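Local coordinates for possible exported protein (Mycobacterium tuberculosis, PDB 3MAY) that binds heme, free or taken from host hemoglobin, and delivers it to membrane proteins as a secreted part of a mycobacterial heme-iron acquisition system, at residues Gln34-Val39 with Ala54-Asn59; Gly23-Leu26 with Glu31-Gln34. All coordinates share one frame; numbering follows the deposited sequence.

Contact 1: residues Gln34-Val39 with Ala54-Asn59; sequences QVMTAV and AHFEAN
This is a small apolar helix-to-helix contact at the surface of an all-helical heme-binding protein. It joins helix 30-41 to the C-terminal part of helix 46-57, the next helix along the chain. Val35 meets His55 and Met36 meets Phe56; no hydrogen bond crosses. The backbones come nearest at Val35 and His55, whose CA atoms are 7.5 Å apart, and the buried surface is only 132 Å². Val35 CG2 touches His55 CB at 4.0 Å and approaches the ring obliquely, lying 4.1 Å from His55 CG. The CB of His55 points toward helix 30-41. With CG anti to the backbone N (chi1 -176°), the imidazole lies where it also touches Glu31 and Thr32. Met36 has an extended side chain, and its terminal methyl reaches the rim of the Phe56 ring, near the ring plane. The distance from Met36 CE to Phe56 CE1 is 4.3 Å, a loose contact. Leu66 of helix 60-69 touches both Met36 and Phe56 and adds to the patch, as do Met22 and Leu26 on Met36. His55 probably takes part in heme binding, and the contact places it beside helix 30-41. Asn59 folds back toward His55. Asn59 ND2 donates to His55 O at 2.9 Å; the N-H...O angle of 144° makes the bond bent. The same nitrogen sits 3.4 Å above one face of the imidazole, offset toward its rim.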
ATOM      1  N   GLN C  34       8.352 -10.155  16.968  1.00 45.16           N
ATOM      2  CA  GLN C  34       8.268  -8.921  17.787  1.00 47.29           C
ATOM      3  C   GLN C  34       8.275  -7.737  16.805  1.00 47.85           C
ATOM      4  O   GLN C  34       7.333  -6.951  16.730  1.00 47.54           O
ATOM      5  CB  GLN C  34       9.468  -8.898  18.763  1.00 48.50           C
ATOM      6  CG  GLN C  34       9.868  -7.587  19.432  1.00 51.42           C
ATOM      7  CD  GLN C  34       8.702  -6.968  20.125  1.00 59.19           C
ATOM      8  OE1 GLN C  34       7.836  -7.715  20.638  1.00 63.77           O
ATOM      9  NE2 GLN C  34       8.624  -5.596  20.135  1.00 58.36           N
ATOM     10  N   VAL C  35       9.320  -7.661  15.989  1.00 47.78           N
ATOM     11  CA  VAL C  35       9.382  -6.622  14.994  1.00 48.12           C
ATOM     12  C   VAL C  35       8.160  -6.603  14.113  1.00 48.44           C
ATOM     13  O   VAL C  35       7.694  -5.525  13.719  1.00 50.76           O
ATOM     14  CB  VAL C  35      10.660  -6.743  14.140  1.00 48.11           C
ATOM     15  CG1 VAL C  35      10.508  -5.989  12.843  1.00 50.59           C
ATOM     16  CG2 VAL C  35      11.864  -6.224  14.901  1.00 47.04           C
ATOM     17  N   MET C  36       7.608  -7.761  13.776  1.00 47.89           N
ATOM     18  CA  MET C  36       6.447  -7.703  12.900  1.00 48.39           C
ATOM     19  C   MET C  36       5.170  -7.315  13.597  1.00 49.12           C
ATOM     20  O   MET C  36       4.333  -6.647  13.029  1.00 50.70           O
ATOM     21  CB  MET C  36       6.291  -8.932  12.082  1.00 47.53           C
ATOM     22  CG  MET C  36       7.241  -8.887  10.986  1.00 51.44           C
ATOM     23  SD  MET C  36       7.145 -10.355   9.987  1.00 57.93           S
ATOM     24  CE  MET C  36       8.544 -10.010   8.906  1.00 58.53           C
ATOM     25  N   THR C  37       5.056  -7.667  14.854  1.00 49.43           N
ATOM     26  CA  THR C  37       3.882  -7.315  15.611  1.00 50.99           C
ATOM     27  C   THR C  37       3.879  -5.811  15.860  1.00 53.49           C
ATOM     28  O   THR C  37       2.916  -5.124  15.527  1.00 53.17           O
ATOM     29  CB  THR C  37       3.876  -8.101  16.896  1.00 50.64           C
ATOM     30  OG1 THR C  37       3.670  -9.483  16.571  1.00 47.81           O
ATOM     31  CG2 THR C  37       2.792  -7.565  17.849  1.00 52.93           C
ATOM     32  N   ALA C  38       4.989  -5.303  16.401  1.00 55.31           N
ATOM     33  CA  ALA C  38       5.195  -3.850  16.519  1.00 58.09           C
ATOM     34  C   ALA C  38       4.732  -3.158  15.238  1.00 59.33           C
ATOM     35  O   ALA C  38       3.864  -2.334  15.333  1.00 60.97           O
ATOM     36  CB  ALA C  38       6.651  -3.488  16.876  1.00 57.15           C
ATOM     37  N   VAL C  39       5.217  -3.554  14.053  1.00 59.59           N
ATOM     38  CA  VAL C  39       4.698  -2.954  12.808  1.00 61.31           C
ATOM     39  C   VAL C  39       3.183  -3.008  12.682  1.00 63.33           C
ATOM     40  O   VAL C  39       2.565  -2.000  12.346  1.00 65.96           O
ATOM     41  CB  VAL C  39       5.321  -3.501  11.498  1.00 60.22           C
ATOM     42  CG1 VAL C  39       4.656  -2.880  10.309  1.00 58.71           C
ATOM     43  CG2 VAL C  39       6.810  -3.220  11.426  1.00 60.19           C
ATOM     44  N   ALA C  54      16.319  -2.810  10.040  1.00 59.74           N
ATOM     45  CA  ALA C  54      17.499  -3.113  10.850  1.00 60.37           C
ATOM     46  C   ALA C  54      17.460  -4.563  11.297  1.00 58.72           C
ATOM     47  O   ALA C  54      18.505  -5.203  11.512  1.00 58.72           O
ATOM     48  CB  ALA C  54      17.600  -2.212  12.059  1.00 60.81           C
ATOM     49  N   HIS C  55      16.252  -5.077  11.441  1.00 57.30           N
ATOM     50  CA  HIS C  55      16.122  -6.428  11.819  1.00 56.48           C
ATOM     51  C   HIS C  55      16.635  -7.336  10.731  1.00 57.15           C
ATOM     52  O   HIS C  55      17.374  -8.277  11.023  1.00 56.62           O
ATOM     53  CB  HIS C  55      14.690  -6.803  12.139  1.00 55.03           C
ATOM     54  CG  HIS C  55      14.581  -8.220  12.622  1.00 52.01           C
ATOM     55  ND1 HIS C  55      14.067  -9.235  11.847  1.00 50.14           N
ATOM     56  CD2 HIS C  55      14.995  -8.798  13.771  1.00 48.31           C
ATOM     57  CE1 HIS C  55      14.127 -10.374  12.514  1.00 47.54           C
ATOM     58  NE2 HIS C  55      14.702 -10.138  13.677  1.00 47.62           N
ATOM     59  N   PHE C  56      16.202  -7.058   9.501  1.00 58.60           N
ATOM     60  CA  PHE C  56      16.630  -7.778   8.308  1.00 60.69           C
ATOM     61  C   PHE C  56      18.125  -7.581   8.075  1.00 62.96           C
ATOM     62  O   PHE C  56      18.803  -8.419   7.504  1.00 64.40           O
ATOM     63  CB  PHE C  56      15.877  -7.251   7.069  1.00 61.66           C
ATOM     64  CG  PHE C  56      14.465  -7.787   6.898  1.00 62.53           C
ATOM     65  CD1 PHE C  56      13.770  -8.347   7.938  1.00 64.05           C
ATOM     66  CD2 PHE C  56      13.845  -7.716   5.669  1.00 66.93           C
ATOM     67  CE1 PHE C  56      12.470  -8.843   7.762  1.00 64.47           C
ATOM     68  CE2 PHE C  56      12.551  -8.204   5.471  1.00 66.97           C
ATOM     69  CZ  PHE C  56      11.858  -8.758   6.525  1.00 64.60           C
ATOM     70  N   GLU C  57      18.661  -6.452   8.485  1.00 65.05           N
ATOM     71  CA  GLU C  57      20.041  -6.214   8.149  1.00 67.26           C
ATOM     72  C   GLU C  57      20.898  -7.010   9.096  1.00 65.93           C
ATOM     73  O   GLU C  57      21.769  -7.730   8.638  1.00 67.31           O
ATOM     74  CB  GLU C  57      20.378  -4.711   8.059  1.00 70.23           C
ATOM     75  CG  GLU C  57      19.791  -4.042   6.770  1.00 73.69           C
ATOM     76  CD  GLU C  57      20.794  -4.008   5.574  1.00 79.01           C
ATOM     77  OE1 GLU C  57      21.987  -3.665   5.810  1.00 81.03           O
ATOM     78  OE2 GLU C  57      20.386  -4.292   4.403  1.00 80.55           O
ATOM     79  N   ALA C  58      20.605  -6.953  10.395  1.00 63.81           N
ATOM     80  CA  ALA C  58      21.290  -7.804  11.404  1.00 62.13           C
ATOM     81  C   ALA C  58      21.036  -9.343  11.262  1.00 60.54           C
ATOM     82  O   ALA C  58      21.604 -10.176  12.011  1.00 59.98           O
ATOM     83  CB  ALA C  58      20.914  -7.361  12.800  1.00 61.24           C
ATOM     84  N   ASN C  59      20.161  -9.713  10.327  1.00 58.40           N
ATOM     85  CA  ASN C  59      19.702 -11.085  10.232  1.00 55.81           C
ATOM     86  C   ASN C  59      19.332 -11.405   8.794  1.00 54.90           C
ATOM     87  O   ASN C  59      18.170 -11.559   8.502  1.00 53.24           O
ATOM     88  CB  ASN C  59      18.496 -11.286  11.153  1.00 53.81           C
ATOM     89  CG  ASN C  59      18.822 -11.014  12.613  1.00 54.28           C
ATOM     90  OD1 ASN C  59      19.623 -11.721  13.214  1.00 58.72           O
ATOM     91  ND2 ASN C  59      18.233  -9.984  13.180  1.00 50.67           N
TER

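Contact 2: residues Gly23-Leu26 with Glu31-Gln34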
ATOM      1  N   GLY C  23       3.290 -17.968   9.536  1.00 36.16           N
ATOM      2  CA  GLY C  23       2.906 -17.928  10.939  1.00 35.36           C
ATOM      3  C   GLY C  23       3.774 -18.894  11.756  1.00 36.20           C
ATOM      4  O   GLY C  23       4.275 -18.534  12.829  1.00 36.14           O
ATOM      5  N   ASP C  24       3.962 -20.124  11.268  1.00 35.95           N
ATOM      6  CA  ASP C  24       4.882 -21.051  11.916  1.00 36.07           C
ATOM      7  C   ASP C  24       6.312 -20.484  12.062  1.00 35.39           C
ATOM      8  O   ASP C  24       6.925 -20.620  13.119  1.00 36.99           O
ATOM      9  CB  ASP C  24       4.933 -22.362  11.125  1.00 37.56           C
ATOM     10  CG  ASP C  24       3.647 -23.132  11.179  1.00 39.70           C
ATOM     11  OD1 ASP C  24       2.811 -22.891  12.063  1.00 44.65           O
ATOM     12  OD2 ASP C  24       3.465 -24.003  10.332  1.00 45.55           O
ATOM     13  N   TYR C  25       6.832 -19.795  11.042  1.00 32.96           N
ATOM     14  CA  TYR C  25       8.178 -19.259  11.098  1.00 30.77           C
ATOM     15  C   TYR C  25       8.278 -18.187  12.148  1.00 31.10           C
ATOM     16  O   TYR C  25       9.222 -18.165  12.916  1.00 32.23           O
ATOM     17  CB  TYR C  25       8.548 -18.665   9.761  1.00 30.88           C
ATOM     18  CG  TYR C  25       9.916 -18.059   9.713  1.00 31.66           C
ATOM     19  CD1 TYR C  25      11.030 -18.861   9.625  1.00 33.78           C
ATOM     20  CD2 TYR C  25      10.112 -16.679   9.739  1.00 33.10           C
ATOM     21  CE1 TYR C  25      12.304 -18.312   9.568  1.00 36.06           C
ATOM     22  CE2 TYR C  25      11.438 -16.103   9.702  1.00 32.61           C
ATOM     23  CZ  TYR C  25      12.527 -16.949   9.607  1.00 35.58           C
ATOM     24  OH  TYR C  25      13.887 -16.505   9.551  1.00 37.48           O
ATOM     25  N   LEU C  26       7.301 -17.288  12.213  1.00 31.63           N
ATOM     26  CA  LEU C  26       7.347 -16.172  13.199  1.00 31.50           C
ATOM     27  C   LEU C  26       7.139 -16.751  14.563  1.00 32.66           C
ATOM     28  O   LEU C  26       7.736 -16.329  15.567  1.00 33.37           O
ATOM     29  CB  LEU C  26       6.197 -15.217  12.957  1.00 30.44           C
ATOM     30  CG  LEU C  26       6.312 -14.450  11.700  1.00 29.31           C
ATOM     31  CD1 LEU C  26       5.063 -13.521  11.578  1.00 28.56           C
ATOM     32  CD2 LEU C  26       7.614 -13.597  11.766  1.00 27.64           C
ATOM     33  N   GLU C  31      11.814 -12.804  17.650  1.00 39.61           N
ATOM     34  CA  GLU C  31      12.391 -11.465  17.438  1.00 42.45           C
ATOM     35  C   GLU C  31      11.902 -10.944  16.089  1.00 42.22           C
ATOM     36  O   GLU C  31      11.632  -9.769  15.910  1.00 44.68           O
ATOM     37  CB  GLU C  31      13.934 -11.478  17.507  1.00 44.13           C
ATOM     38  CG  GLU C  31      14.522 -12.013  18.849  1.00 46.04           C
ATOM     39  CD  GLU C  31      15.666 -13.044  18.623  1.00 55.31           C
ATOM     40  OE1 GLU C  31      15.476 -14.280  18.982  1.00 54.47           O
ATOM     41  OE2 GLU C  31      16.753 -12.609  18.091  1.00 57.82           O
ATOM     42  N   THR C  32      11.676 -11.850  15.162  1.00 41.36           N
ATOM     43  CA  THR C  32      11.012 -11.499  13.930  1.00 40.63           C
ATOM     44  C   THR C  32       9.520 -11.274  14.215  1.00 40.85           C
ATOM     45  O   THR C  32       8.923 -10.256  13.759  1.00 40.65           O
ATOM     46  CB  THR C  32      11.247 -12.563  12.877  1.00 39.95           C
ATOM     47  OG1 THR C  32      12.649 -12.876  12.852  1.00 42.38           O
ATOM     48  CG2 THR C  32      10.844 -12.076  11.536  1.00 38.28           C
ATOM     49  N   ASN C  33       8.926 -12.125  15.051  1.00 40.71           N
ATOM     50  CA  ASN C  33       7.533 -11.874  15.450  1.00 41.95           C
ATOM     51  C   ASN C  33       7.395 -10.492  16.100  1.00 44.11           C
ATOM     52  O   ASN C  33       6.418  -9.749  15.823  1.00 44.64           O
ATOM     53  CB  ASN C  33       6.964 -12.961  16.383  1.00 41.19           C
ATOM     54  CG  ASN C  33       5.402 -13.201  16.201  1.00 42.29           C
ATOM     55  OD1 ASN C  33       4.726 -12.593  15.348  1.00 42.09           O
ATOM     56  ND2 ASN C  33       4.866 -14.152  16.957  1.00 39.70           N
ATOM     57  N   GLN C  34       8.352 -10.155  16.968  1.00 45.16           N
ATOM     58  CA  GLN C  34       8.268  -8.921  17.787  1.00 47.29           C
ATOM     59  C   GLN C  34       8.275  -7.737  16.805  1.00 47.85           C
ATOM     60  O   GLN C  34       7.333  -6.951  16.730  1.00 47.54           O
ATOM     61  CB  GLN C  34       9.468  -8.898  18.763  1.00 48.50           C
ATOM     62  CG  GLN C  34       9.868  -7.587  19.432  1.00 51.42           C
ATOM     63  CD  GLN C  34       8.702  -6.968  20.125  1.00 59.19           C
ATOM     64  OE1 GLN C  34       7.836  -7.715  20.638  1.00 63.77           O
ATOM     65  NE2 GLN C  34       8.624  -5.596  20.135  1.00 58.36           N
TER
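The Tyr25 ring meets Thr32 obliquely: Thr32 CG2 lies 4.5 Å from Tyr25 CE2. Val62 and Leu69 of helix 60-69 also touch this ring, and the His29 ring meets it with the planes at about 35°. The phenol OH is hydrogen-bonded to Asp65. The flat amide of Asn33 lies against Leu26, with Asn33 OD1 3.8 Å from Leu26 CB. Leu26 has the largest share of the contact. With its CG anti to the carbonyl carbon (chi1 -69°), its CD2 methyl reaches Thr32 CG2 at 3.6 Å. The side chains of Leu26 and Thr32 cross at about a right angle. Asn33 CB rests 3.6 Å from Leu26 O. These residues form a sharp corner where a short turn joins helix 8-27 to helix 30-41. Asn33 ND2 is hydrogen-bonded to Ser9 OG of the second subunit, a bond between chains. Tyr25 is probably the axial ligand of the heme iron. No hydrogen bond links the two segments. The corner therefore closes by van der Waals contact, methyl on methyl and an amide and a carbonyl oxygen on CH groups, while the polar ends of Tyr25 and Asn33 bond to partners beyond it.

Both contacts use helix 30-41, and they share Gln34. Contact 1 pairs this helix with the following one, contact 2 with the preceding one. Contact 1 is a surface contact, and none of its touching residues is buried. Contact 2 is partly buried, with Leu26 and Thr32 covered, and it lies in the inner corner between its helices. Contact 1 pairs an aliphatic residue with an aromatic one each time; contact 2 sets methyls and an amide around one leucine. They touch each other: Met36 SD lies 3.7 Å from Leu26 CD2. Two probable heme-binding residues, Tyr25 and His55, sit on the two helices that pack against helix 30-41. Both contacts also reach the second subunit.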